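PDB 7LAP: aminoglycoside N(3)-acetyltransferase, which probably transfers an acetyl group from acetyl-CoA to the 3-amino group of aminoglycoside antibiotics, a modification that underlies resistance to them. Local coordinates for residues Ser49-Val54 against Leu178-Pro183; Thr74-Cys79 against Pro149-Ala154; Gln209-Ala214 against Arg220-Ile225; Gly250-Ala255 against Arg269-Ala274. All blocks are in the same frame, centred on the assembly; numbering follows the deposited sequence.

Contact 1 (Ser49-Val54 against Leu178-Pro183); sequences SAIGYV and LLLGAP
Between Ile51 and Leu180 no flat group takes part: neither side chain has a ring face or edge to offer, and a methyl meets a branched aliphatic end. The CD1 methyl of Ile51 rests against the fork of Leu180, 4.0 Å from its CG and nearly as close to both CD1 and CD2. Ile51 gets there by an extended outer arm (chi2 174°), which points CD1 away from its own CA, toward Leu180. Leucine suits the far side because its fork gives a single methyl three carbons to touch. A second, smaller contact sets Ala50 CB 4.1 Å from Gly181 CA. Here one partner has the shortest side chain and the other none, so the two backbones come close. The positive phi of Gly181 also favours glycine, as the chain turns off the strand. Gly52, likewise with positive phi, is the first residue to leave helical geometry; its backbone angles would jam a CB against the preceding carbonyl, which calls for glycine. Helix 48-51 thus abuts the end of strand 176-180, with Ala266 of strand 266-272 touching both Ala50 and Ile51, while Tyr53 leads away to helix 7-18 and packs on Pro86 of the second subunit.

Contact 2 (Thr74-Cys79 against Pro149-Ala154); sequences TLLVTC and PALMDA
Leu151 reaches out from its helix to two residues of strand 74-78, and its CD1 methyl makes both contacts. With Thr74 it meets tip to tip: Leu151 CD1 lies 3.9 Å from Thr74 CG2. The threonine methyl stands opposite its own backbone N, which leaves OG1 beside that N (chi1 -53°), turned to the amide of Ser147. One branched residue thereby serves an apolar and a polar neighbour. Leu76 crosses Leu151 at about a right angle, and the modelled 3.3 Å from Leu76 CD1 to Leu151 CD1 is short for two methyls. Since Leu76 also has a chi1 of -101°, away from any staggered position, the exact fit is doubtful. Met152, an unbranched thioether, bends at chi2 (-65°) and again at chi3, running past Leu76 in the opposite direction until Met152 CE lies 4.0 Å from Leu76 CD2. The helix packs on a face of the mixed sheet, where Leu151 also touches Thr41 of strand 41-46 and Met152 touches Leu141 of strand 141-145. Between the two segments only buried carbons meet, so shape and the exclusion of water hold them together; the Thr74-Ser147 bond adds a polar tie at the start of the helix.

Contact 3 (Gln209-Ala214 against Arg220-Ile225); sequences QPIEVA and RTFRDI
Gln209 and Arg220 form an antiparallel hydrogen-bonded pair, each using both of its backbone polar groups on the other. Gln209 N donates to Arg220 O over 3.1 Å with an N-H...O angle of 154°, approaching almost in line with the carbonyl. The return bond, from Arg220 N to Gln209 O, spans 3.2 Å, and its donor is tilted out of the carbonyl plane. Gln209 O also lies near the plane of the Phe222 ring at its edge, 3.8 Å from Phe222 CE1, where the slightly positive ring hydrogens would suit an oxygen. Farther along the same rim, Ile211 CG2 stands 4.1 Å from Phe222 CZ. Ile211 takes a less common rotamer (chi1 58°), which sets CG2 beside the backbone N, next to the ring. Arg220 CG lies over the rim of one ring face, while the guanidinium continues to Asp158.

Segments 209-213 and 220-225 cross at 114°, and Gln209-Arg220 is their one pair; the ladder goes on through Ile211 with Val218 and Phe222 with Tyr207, whose ring lies nearly parallel to that of Phe222. Arg220 and Gln209 suit their places because their carbons pack while their polar ends reach outward. The Arg220-Asp158 salt bridge and the hydrogen bonds Gln209 NE2-Asp138, Asp224 OD1-His161 and Arg223 N-Asp158 tie the hairpin to the neighbouring chain, and Arg223 makes a cation-pi contact with Phe204 of the partner strand. Backbone bonds thus join the strands, while mainly side-chain polar groups dock the hairpin.

Contact 4 (Gly250-Ala255 against Arg269-Ala274); sequences GSMLAA and RLFDAA
Phe271 is gripped by two consecutive residues of helix 244-254, which meet it from opposite sides of its ring plane. Met252 makes a Met-aromatic contact: its SD stands 4.4 Å from the centroid of the Phe271 ring, 47° off the normal, and 3.7 Å from Phe271 CD2. The sulfur arrives there because CG lies opposite the backbone N (chi1 -170°) and the chain stays extended as far as SD, bending only at the last torsion. A polarisable, unbranched side chain suits this long reach. Leu253, crossing the phenylalanine at about a right angle, brings its CD2 to 3.7 Å from Phe271 CE2. Its other methyl, CD1, comes within 4.2 Å of Arg269 NE, approaching the guanidinium obliquely. Leucine's fork thus divides its two branches between an aromatic and an arginine.

What places these groups lies one shell out. Arg269 NE forms a salt bridge with Glu260 on the adjoining strand 259-263, which would help hold the guanidinium beside Leu253. Phe271 rests also on Leu179 and Met187, and Met252 on Ala276 and Ile257. Arg269 and Phe271 can both serve the helix because they are two apart on a strand, with the intervening Leu270 directed to the other face. Helix 244-254 consequently covers one face of the sheet near its 259-263 edge, segment 250-254 running at 79° to segment 269-272; strand 266-272 has strand 176-180 as its other neighbour and leads directly into helix 273-289.

Overall arrangement
Contacts 1, 2 and 4 all reach the mixed sheet, whereas contact 3 belongs to a separate two-stranded hairpin, its centre about 33 Å from those of contacts 1 and 4 and on the opposite side of the chain's centre. Contacts 1 and 4 share neighbouring strands and touch: Leu179 N probably bonds to Arg269 O at 2.8 Å. Contact 2, nested in the chain between the segments of contact 1, is wholly buried and apolar where it meets. Contact 3 is also largely buried, in three of four touching residues, though far from the chain's centre; contacts 1 and 4 are only partly so. Contacts 3 and 4 both bring an aromatic ring and an arginine, contact 4 without cross-segment hydrogen bonds, contact 3 with two between backbones.

Contact 1 (Ser49-Val54 against Leu178-Pro183)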
loop_
_atom_site.group_PDB
_atom_site.type_symbol
_atom_site.label_atom_id
_atom_site.label_comp_id
_atom_site.label_asym_id
_atom_site.label_seq_id
_atom_site.Cartn_x
_atom_site.Cartn_y
_atom_site.Cartn_z
ATOM N N SER B 49 5.742 12.835 3.061
ATOM C CA SER B 49 6.989 13.187 3.742
ATOM C C SER B 49 7.257 14.690 3.740
ATOM O O SER B 49 8.022 15.176 4.578
ATOM C CB SER B 49 8.170 12.463 3.086
ATOM O OG SER B 49 7.988 11.073 3.228
ATOM N N ALA B 50 6.689 15.430 2.785
ATOM C CA ALA B 50 6.874 16.882 2.760
ATOM C C ALA B 50 6.287 17.527 4.008
ATOM O O ALA B 50 6.774 18.568 4.452
ATOM C CB ALA B 50 6.205 17.487 1.514
ATOM N N ILE B 51 5.232 16.933 4.572
ATOM C CA ILE B 51 4.646 17.459 5.804
ATOM C C ILE B 51 5.637 17.355 6.959
ATOM O O ILE B 51 5.693 18.234 7.823
ATOM C CB ILE B 51 3.330 16.719 6.125
ATOM C CG1 ILE B 51 2.340 16.876 4.974
ATOM C CG2 ILE B 51 2.696 17.232 7.428
ATOM C CD1 ILE B 51 1.008 16.016 5.130
ATOM N N GLY B 52 6.440 16.292 6.982
ATOM C CA GLY B 52 7.336 16.012 8.084
ATOM C C GLY B 52 7.008 14.661 8.690
ATOM O O GLY B 52 6.406 13.801 8.030
ATOM N N TYR B 53 7.339 14.515 9.973
ATOM C CA TYR B 53 7.041 13.255 10.669
ATOM C C TYR B 53 5.602 13.325 11.159
ATOM O O TYR B 53 5.293 14.038 12.121
ATOM C CB TYR B 53 8.024 13.003 11.823
ATOM C CG TYR B 53 7.627 11.719 12.524
ATOM C CD1 TYR B 53 7.987 10.475 12.016
ATOM C CD2 TYR B 53 6.818 11.753 13.657
ATOM C CE1 TYR B 53 7.558 9.277 12.652
ATOM C CE2 TYR B 53 6.384 10.584 14.277
ATOM C CZ TYR B 53 6.749 9.350 13.784
ATOM O OH TYR B 53 6.265 8.205 14.446
ATOM N N VAL B 54 4.690 12.618 10.493
ATOM C CA VAL B 54 3.280 12.698 10.844
ATOM C C VAL B 54 2.964 11.547 11.796
ATOM O O VAL B 54 3.088 10.375 11.430
ATOM C CB VAL B 54 2.373 12.666 9.607
ATOM C CG1 VAL B 54 0.881 12.573 10.059
ATOM C CG2 VAL B 54 2.567 13.922 8.765
ATOM N N LEU B 178 -6.914 20.578 -3.079
ATOM C CA LEU B 178 -5.817 20.827 -2.149
ATOM C C LEU B 178 -4.564 20.084 -2.625
ATOM O O LEU B 178 -4.591 18.861 -2.800
ATOM C CB LEU B 178 -6.236 20.378 -0.748
ATOM C CG LEU B 178 -5.106 20.386 0.287
ATOM C CD1 LEU B 178 -4.705 21.810 0.611
ATOM C CD2 LEU B 178 -5.579 19.637 1.537
ATOM N N LEU B 179 -3.478 20.829 -2.881
ATOM C CA LEU B 179 -2.160 20.221 -3.039
ATOM C C LEU B 179 -1.473 20.288 -1.693
ATOM O O LEU B 179 -1.153 21.377 -1.208
ATOM C CB LEU B 179 -1.336 20.945 -4.098
ATOM C CG LEU B 179 -2.079 21.105 -5.424
ATOM C CD1 LEU B 179 -1.143 21.876 -6.417
ATOM C CD2 LEU B 179 -2.585 19.772 -5.985
ATOM N N LEU B 180 -1.228 19.129 -1.093
ATOM C CA LEU B 180 -0.698 19.030 0.262
ATOM C C LEU B 180 0.752 18.531 0.159
ATOM O O LEU B 180 1.053 17.336 0.260
ATOM C CB LEU B 180 -1.643 18.128 1.079
ATOM C CG LEU B 180 -1.369 17.864 2.565
ATOM C CD1 LEU B 180 -1.102 19.112 3.301
ATOM C CD2 LEU B 180 -2.472 17.050 3.259
ATOM N N GLY B 181 1.661 19.477 -0.080
ATOM C CA GLY B 181 3.023 19.160 -0.412
ATOM C C GLY B 181 3.213 18.610 -1.800
ATOM O O GLY B 181 4.347 18.438 -2.215
ATOM N N ALA B 182 2.143 18.259 -2.501
ATOM C CA ALA B 182 2.255 17.739 -3.854
ATOM C C ALA B 182 2.591 18.872 -4.819
ATOM O O ALA B 182 2.109 20.005 -4.652
ATOM C CB ALA B 182 0.935 17.077 -4.295
ATOM N N PRO B 183 3.356 18.595 -5.866
ATOM C CA PRO B 183 3.738 19.662 -6.787
ATOM C C PRO B 183 2.595 20.045 -7.721
ATOM O O PRO B 183 1.584 19.344 -7.859
ATOM C CB PRO B 183 4.934 19.077 -7.552
ATOM C CG PRO B 183 4.805 17.615 -7.404
ATOM C CD PRO B 183 4.142 17.366 -6.069
#

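Contact 2 (Thr74-Cys79 against Pro149-Ala154)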
loop_
_atom_site.group_PDB
_atom_site.type_symbol
_atom_site.label_atom_id
_atom_site.label_comp_id
_atom_site.label_asym_id
_atom_site.label_seq_id
_atom_site.Cartn_x
_atom_site.Cartn_y
_atom_site.Cartn_z
ATOM N N THR B 74 -16.770 16.352 2.361
ATOM C CA THR B 74 -16.378 15.158 1.633
ATOM C C THR B 74 -14.925 15.300 1.210
ATOM O O THR B 74 -14.506 16.387 0.816
ATOM C CB THR B 74 -17.256 14.949 0.392
ATOM O OG1 THR B 74 -18.634 14.980 0.774
ATOM C CG2 THR B 74 -16.973 13.579 -0.274
ATOM N N LEU B 75 -14.172 14.198 1.271
ATOM C CA LEU B 75 -12.799 14.130 0.771
ATOM C C LEU B 75 -12.772 13.281 -0.488
ATOM O O LEU B 75 -13.487 12.290 -0.579
ATOM C CB LEU B 75 -11.836 13.498 1.798
ATOM C CG LEU B 75 -11.930 13.979 3.242
ATOM C CD1 LEU B 75 -10.856 13.276 4.088
ATOM C CD2 LEU B 75 -11.783 15.500 3.282
ATOM N N LEU B 76 -11.935 13.633 -1.444
ATOM C CA LEU B 76 -11.758 12.918 -2.691
ATOM C C LEU B 76 -10.299 12.719 -3.062
ATOM O O LEU B 76 -9.505 13.583 -2.825
ATOM C CB LEU B 76 -12.325 13.735 -3.825
ATOM C CG LEU B 76 -13.658 13.487 -4.463
ATOM C CD1 LEU B 76 -14.626 14.298 -3.646
ATOM C CD2 LEU B 76 -13.683 13.967 -5.887
ATOM N N VAL B 77 -9.963 11.603 -3.682
ATOM C CA VAL B 77 -8.597 11.366 -4.142
ATOM C C VAL B 77 -8.649 10.711 -5.510
ATOM O O VAL B 77 -9.679 10.189 -5.932
ATOM C CB VAL B 77 -7.776 10.458 -3.199
ATOM C CG1 VAL B 77 -7.570 11.135 -1.794
ATOM C CG2 VAL B 77 -8.461 9.129 -3.070
ATOM N N THR B 78 -7.519 10.720 -6.200
ATOM C CA THR B 78 -7.414 9.992 -7.448
ATOM C C THR B 78 -6.685 8.692 -7.141
ATOM O O THR B 78 -5.660 8.711 -6.455
ATOM C CB THR B 78 -6.724 10.831 -8.526
ATOM O OG1 THR B 78 -6.533 10.032 -9.688
ATOM C CG2 THR B 78 -5.326 11.317 -8.094
ATOM N N CYS B 79 -7.272 7.555 -7.545
ATOM C CA CYS B 79 -6.711 6.213 -7.294
ATOM C C CYS B 79 -6.089 5.566 -8.529
ATOM O O CYS B 79 -4.899 5.189 -8.532
ATOM C CB CYS B 79 -7.820 5.272 -6.760
ATOM S SG CYS B 79 -8.337 5.655 -5.118
ATOM N N PRO B 149 -21.207 9.101 -2.294
ATOM C CA PRO B 149 -21.889 8.231 -3.277
ATOM C C PRO B 149 -22.259 8.935 -4.578
ATOM O O PRO B 149 -22.016 8.385 -5.653
ATOM C CB PRO B 149 -23.141 7.736 -2.515
ATOM C CG PRO B 149 -22.769 7.907 -1.027
ATOM C CD PRO B 149 -21.960 9.186 -1.027
ATOM N N ALA B 150 -22.850 10.128 -4.527
ATOM C CA ALA B 150 -23.200 10.810 -5.775
ATOM C C ALA B 150 -21.957 11.264 -6.543
ATOM O O ALA B 150 -21.963 11.289 -7.778
ATOM C CB ALA B 150 -24.104 12.009 -5.485
ATOM N N LEU B 151 -20.883 11.633 -5.845
ATOM C CA LEU B 151 -19.672 12.036 -6.558
ATOM C C LEU B 151 -19.075 10.872 -7.340
ATOM O O LEU B 151 -18.607 11.052 -8.472
ATOM C CB LEU B 151 -18.626 12.586 -5.577
ATOM C CG LEU B 151 -18.810 14.035 -5.107
ATOM C CD1 LEU B 151 -17.875 14.342 -3.957
ATOM C CD2 LEU B 151 -18.623 15.010 -6.260
ATOM N N MET B 152 -19.060 9.673 -6.751
ATOM C CA MET B 152 -18.400 8.516 -7.355
ATOM C C MET B 152 -19.304 7.699 -8.264
ATOM O O MET B 152 -18.804 6.846 -9.012
ATOM C CB MET B 152 -17.874 7.604 -6.258
ATOM C CG MET B 152 -16.817 8.303 -5.346
ATOM S SD MET B 152 -15.308 8.745 -6.228
ATOM C CE MET B 152 -15.540 10.514 -6.534
ATOM N N ASP B 153 -20.607 7.917 -8.181
ATOM C CA ASP B 153 -21.587 7.006 -8.761
ATOM C C ASP B 153 -21.442 6.928 -10.275
ATOM O O ASP B 153 -21.245 7.943 -10.944
ATOM C CB ASP B 153 -23.007 7.473 -8.412
ATOM C CG ASP B 153 -24.077 6.500 -8.896
ATOM O OD1 ASP B 153 -24.015 5.322 -8.484
ATOM O OD2 ASP B 153 -24.976 6.904 -9.670
ATOM N N ALA B 154 -21.525 5.712 -10.807
ATOM C CA ALA B 154 -21.613 5.481 -12.247
ATOM C C ALA B 154 -20.566 6.277 -13.028
ATOM O O ALA B 154 -20.900 7.050 -13.919
ATOM C CB ALA B 154 -23.026 5.822 -12.752
#

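Contact 3 (Gln209-Ala214 against Arg220-Ile225)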
loop_
_atom_site.group_PDB
_atom_site.type_symbol
_atom_site.label_atom_id
_atom_site.label_comp_id
_atom_site.label_asym_id
_atom_site.label_seq_id
_atom_site.Cartn_x
_atom_site.Cartn_y
_atom_site.Cartn_z
ATOM N N GLN B 209 -9.491 -2.935 -21.125
ATOM C CA GLN B 209 -9.173 -3.324 -19.763
ATOM C C GLN B 209 -10.288 -4.229 -19.282
ATOM O O GLN B 209 -11.442 -4.063 -19.697
ATOM C CB GLN B 209 -9.008 -2.102 -18.847
ATOM C CG GLN B 209 -7.536 -1.625 -18.755
ATOM C CD GLN B 209 -7.393 -0.336 -18.002
ATOM O OE1 GLN B 209 -8.303 0.073 -17.289
ATOM N NE2 GLN B 209 -6.247 0.310 -18.136
ATOM N N PRO B 210 -9.970 -5.223 -18.459
ATOM C CA PRO B 210 -10.999 -6.146 -17.978
ATOM C C PRO B 210 -11.754 -5.535 -16.806
ATOM O O PRO B 210 -11.154 -5.049 -15.838
ATOM C CB PRO B 210 -10.196 -7.379 -17.551
ATOM C CG PRO B 210 -8.857 -6.829 -17.183
ATOM C CD PRO B 210 -8.608 -5.628 -18.051
ATOM N N ILE B 211 -13.084 -5.564 -16.905
ATOM C CA ILE B 211 -13.969 -5.187 -15.817
ATOM C C ILE B 211 -14.914 -6.353 -15.512
ATOM O O ILE B 211 -14.951 -7.371 -16.203
ATOM C CB ILE B 211 -14.756 -3.893 -16.118
ATOM C CG1 ILE B 211 -15.588 -4.044 -17.386
ATOM C CG2 ILE B 211 -13.799 -2.718 -16.277
ATOM C CD1 ILE B 211 -16.885 -3.229 -17.399
ATOM N N GLU B 212 -15.650 -6.188 -14.425
ATOM C CA GLU B 212 -16.581 -7.175 -13.915
ATOM C C GLU B 212 -17.976 -6.554 -13.956
ATOM O O GLU B 212 -18.246 -5.580 -13.240
ATOM C CB GLU B 212 -16.175 -7.582 -12.502
ATOM C CG GLU B 212 -17.245 -8.297 -11.730
ATOM C CD GLU B 212 -16.663 -9.262 -10.729
ATOM O OE1 GLU B 212 -15.561 -9.802 -10.996
ATOM O OE2 GLU B 212 -17.309 -9.487 -9.682
ATOM N N VAL B 213 -18.845 -7.085 -14.816
ATOM C CA VAL B 213 -20.229 -6.622 -14.919
ATOM C C VAL B 213 -21.150 -7.830 -14.911
ATOM O O VAL B 213 -20.912 -8.803 -15.637
ATOM C CB VAL B 213 -20.483 -5.766 -16.179
ATOM C CG1 VAL B 213 -19.901 -4.351 -15.998
ATOM C CG2 VAL B 213 -19.916 -6.436 -17.405
ATOM N N ALA B 214 -22.204 -7.750 -14.103
ATOM C CA ALA B 214 -23.124 -8.843 -13.795
ATOM C C ALA B 214 -22.441 -9.943 -12.994
ATOM O O ALA B 214 -23.009 -11.035 -12.832
ATOM C CB ALA B 214 -23.771 -9.435 -15.058
ATOM N N ARG B 220 -13.471 -4.578 -22.080
ATOM C CA ARG B 220 -14.168 -3.428 -22.633
ATOM C C ARG B 220 -13.142 -2.511 -23.277
ATOM O O ARG B 220 -12.016 -2.397 -22.792
ATOM C CB ARG B 220 -14.968 -2.656 -21.557
ATOM C CG ARG B 220 -15.954 -1.668 -22.137
ATOM C CD ARG B 220 -16.883 -1.029 -21.112
ATOM N NE ARG B 220 -17.857 -0.143 -21.766
ATOM C CZ ARG B 220 -17.563 0.975 -22.444
ATOM N NH1 ARG B 220 -16.307 1.422 -22.543
ATOM N NH2 ARG B 220 -18.546 1.679 -23.009
ATOM N N THR B 221 -13.531 -1.869 -24.368
ATOM C CA THR B 221 -12.711 -0.853 -25.016
ATOM C C THR B 221 -13.117 0.516 -24.488
ATOM O O THR B 221 -14.310 0.805 -24.346
ATOM C CB THR B 221 -12.884 -0.911 -26.540
ATOM O OG1 THR B 221 -12.320 -2.129 -27.033
ATOM C CG2 THR B 221 -12.198 0.256 -27.209
ATOM N N PHE B 222 -12.126 1.347 -24.189
ATOM C CA PHE B 222 -12.327 2.650 -23.580
ATOM C C PHE B 222 -11.711 3.729 -24.448
ATOM O O PHE B 222 -10.643 3.531 -25.041
ATOM C CB PHE B 222 -11.686 2.727 -22.183
ATOM C CG PHE B 222 -12.276 1.769 -21.210
ATOM C CD1 PHE B 222 -11.785 0.471 -21.117
ATOM C CD2 PHE B 222 -13.365 2.143 -20.423
ATOM C CE1 PHE B 222 -12.339 -0.434 -20.224
ATOM C CE2 PHE B 222 -13.926 1.244 -19.520
ATOM C CZ PHE B 222 -13.414 -0.055 -19.419
ATOM N N ARG B 223 -12.372 4.879 -24.490
ATOM C CA ARG B 223 -11.839 6.059 -25.148
ATOM C C ARG B 223 -11.719 7.171 -24.126
ATOM O O ARG B 223 -12.621 7.357 -23.307
ATOM C CB ARG B 223 -12.736 6.502 -26.305
ATOM C CG ARG B 223 -12.215 7.732 -27.016
ATOM C CD ARG B 223 -13.135 8.124 -28.130
ATOM N NE ARG B 223 -13.034 9.539 -28.476
ATOM C CZ ARG B 223 -12.264 10.020 -29.451
ATOM N NH1 ARG B 223 -11.504 9.202 -30.181
ATOM N NH2 ARG B 223 -12.265 11.324 -29.702
ATOM N N ASP B 224 -10.617 7.919 -24.190
ATOM C CA ASP B 224 -10.315 8.987 -23.243
ATOM C C ASP B 224 -9.416 9.985 -23.963
ATOM O O ASP B 224 -8.891 9.703 -25.040
ATOM C CB ASP B 224 -9.643 8.417 -21.971
ATOM C CG ASP B 224 -9.495 9.456 -20.829
ATOM O OD1 ASP B 224 -10.196 10.496 -20.842
ATOM O OD2 ASP B 224 -8.699 9.211 -19.894
ATOM N N ILE B 225 -9.250 11.176 -23.378
ATOM C CA ILE B 225 -8.114 12.002 -23.798
ATOM C C ILE B 225 -6.816 11.346 -23.325
ATOM O O ILE B 225 -6.794 10.515 -22.412
ATOM C CB ILE B 225 -8.221 13.442 -23.274
ATOM C CG1 ILE B 225 -8.396 13.423 -21.756
ATOM C CG2 ILE B 225 -9.364 14.179 -23.936
ATOM C CD1 ILE B 225 -7.475 14.397 -21.006
#

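Contact 4 (Gly250-Ala255 against Arg269-Ala274)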
loop_
_atom_site.group_PDB
_atom_site.type_symbol
_atom_site.label_atom_id
_atom_site.label_comp_id
_atom_site.label_asym_id
_atom_site.label_seq_id
_atom_site.Cartn_x
_atom_site.Cartn_y
_atom_site.Cartn_z
ATOM N N GLY B 250 0.764 27.463 -12.255
ATOM C CA GLY B 250 1.545 28.643 -11.932
ATOM C C GLY B 250 0.895 29.925 -12.423
ATOM O O GLY B 250 0.854 30.931 -11.705
ATOM N N SER B 251 0.368 29.906 -13.653
ATOM C CA SER B 251 -0.357 31.068 -14.165
ATOM C C SER B 251 -1.650 31.280 -13.400
ATOM O O SER B 251 -2.054 32.421 -13.141
ATOM C CB SER B 251 -0.681 30.899 -15.650
ATOM O OG SER B 251 0.456 30.497 -16.375
ATOM N N MET B 252 -2.336 30.187 -13.080
ATOM C CA MET B 252 -3.522 30.255 -12.239
ATOM C C MET B 252 -3.226 31.016 -10.954
ATOM O O MET B 252 -3.922 31.979 -10.603
ATOM C CB MET B 252 -3.981 28.832 -11.930
ATOM C CG MET B 252 -5.310 28.704 -11.274
ATOM S SD MET B 252 -5.657 26.953 -10.976
ATOM C CE MET B 252 -5.664 26.236 -12.633
ATOM N N LEU B 253 -2.183 30.586 -10.244
ATOM C CA LEU B 253 -1.822 31.207 -8.976
ATOM C C LEU B 253 -1.474 32.677 -9.166
ATOM O O LEU B 253 -1.899 33.527 -8.375
ATOM C CB LEU B 253 -0.647 30.464 -8.349
ATOM C CG LEU B 253 -1.014 29.114 -7.737
ATOM C CD1 LEU B 253 0.250 28.229 -7.635
ATOM C CD2 LEU B 253 -1.667 29.332 -6.368
ATOM N N ALA B 254 -0.717 32.991 -10.222
ATOM C CA ALA B 254 -0.303 34.369 -10.477
ATOM C C ALA B 254 -1.495 35.254 -10.801
ATOM O O ALA B 254 -1.469 36.449 -10.516
ATOM C CB ALA B 254 0.715 34.419 -11.622
ATOM N N ALA B 255 -2.540 34.694 -11.392
ATOM C CA ALA B 255 -3.779 35.418 -11.638
ATOM C C ALA B 255 -4.653 35.552 -10.393
ATOM O O ALA B 255 -5.789 36.027 -10.509
ATOM C CB ALA B 255 -4.579 34.715 -12.737
ATOM N N ARG B 269 -1.329 24.259 -1.369
ATOM C CA ARG B 269 -2.119 25.187 -2.163
ATOM C C ARG B 269 -3.562 24.725 -2.210
ATOM O O ARG B 269 -3.833 23.554 -2.481
ATOM C CB ARG B 269 -1.604 25.310 -3.610
ATOM C CG ARG B 269 -0.296 26.089 -3.728
ATOM C CD ARG B 269 0.820 25.137 -4.040
ATOM N NE ARG B 269 1.994 25.825 -4.606
ATOM C CZ ARG B 269 3.065 25.179 -5.055
ATOM N NH1 ARG B 269 3.078 23.845 -5.019
ATOM N NH2 ARG B 269 4.101 25.856 -5.537
ATOM N N LEU B 270 -4.476 25.660 -2.008
ATOM C CA LEU B 270 -5.902 25.370 -1.959
ATOM C C LEU B 270 -6.603 26.229 -2.998
ATOM O O LEU B 270 -6.470 27.459 -2.981
ATOM C CB LEU B 270 -6.464 25.641 -0.560
ATOM C CG LEU B 270 -7.971 25.361 -0.417
ATOM C CD1 LEU B 270 -8.230 23.865 -0.669
ATOM C CD2 LEU B 270 -8.422 25.786 0.991
ATOM N N PHE B 271 -7.336 25.575 -3.901
ATOM C CA PHE B 271 -8.031 26.192 -5.024
ATOM C C PHE B 271 -9.519 25.884 -4.973
ATOM O O PHE B 271 -9.916 24.772 -4.620
ATOM C CB PHE B 271 -7.534 25.645 -6.383
ATOM C CG PHE B 271 -6.048 25.750 -6.588
ATOM C CD1 PHE B 271 -5.184 24.778 -6.075
ATOM C CD2 PHE B 271 -5.517 26.806 -7.328
ATOM C CE1 PHE B 271 -3.795 24.858 -6.288
ATOM C CE2 PHE B 271 -4.133 26.905 -7.535
ATOM C CZ PHE B 271 -3.270 25.925 -7.010
ATOM N N ASP B 272 -10.338 26.824 -5.448
ATOM C CA ASP B 272 -11.715 26.479 -5.786
ATOM C C ASP B 272 -11.731 25.808 -7.164
ATOM O O ASP B 272 -11.129 26.320 -8.122
ATOM C CB ASP B 272 -12.611 27.723 -5.764
ATOM C CG ASP B 272 -12.692 28.378 -4.380
ATOM O OD1 ASP B 272 -12.685 27.657 -3.360
ATOM O OD2 ASP B 272 -12.759 29.623 -4.302
ATOM N N ALA B 273 -12.434 24.666 -7.266
ATOM C CA ALA B 273 -12.366 23.840 -8.474
ATOM C C ALA B 273 -12.996 24.525 -9.682
ATOM O O ALA B 273 -12.479 24.402 -10.796
ATOM C CB ALA B 273 -13.049 22.490 -8.247
ATOM N N ALA B 274 -14.142 25.201 -9.509
ATOM C CA ALA B 274 -14.781 25.830 -10.667
ATOM C C ALA B 274 -13.912 26.913 -11.308
ATOM O O ALA B 274 -13.730 26.870 -12.542
ATOM C CB ALA B 274 -16.173 26.361 -10.284
#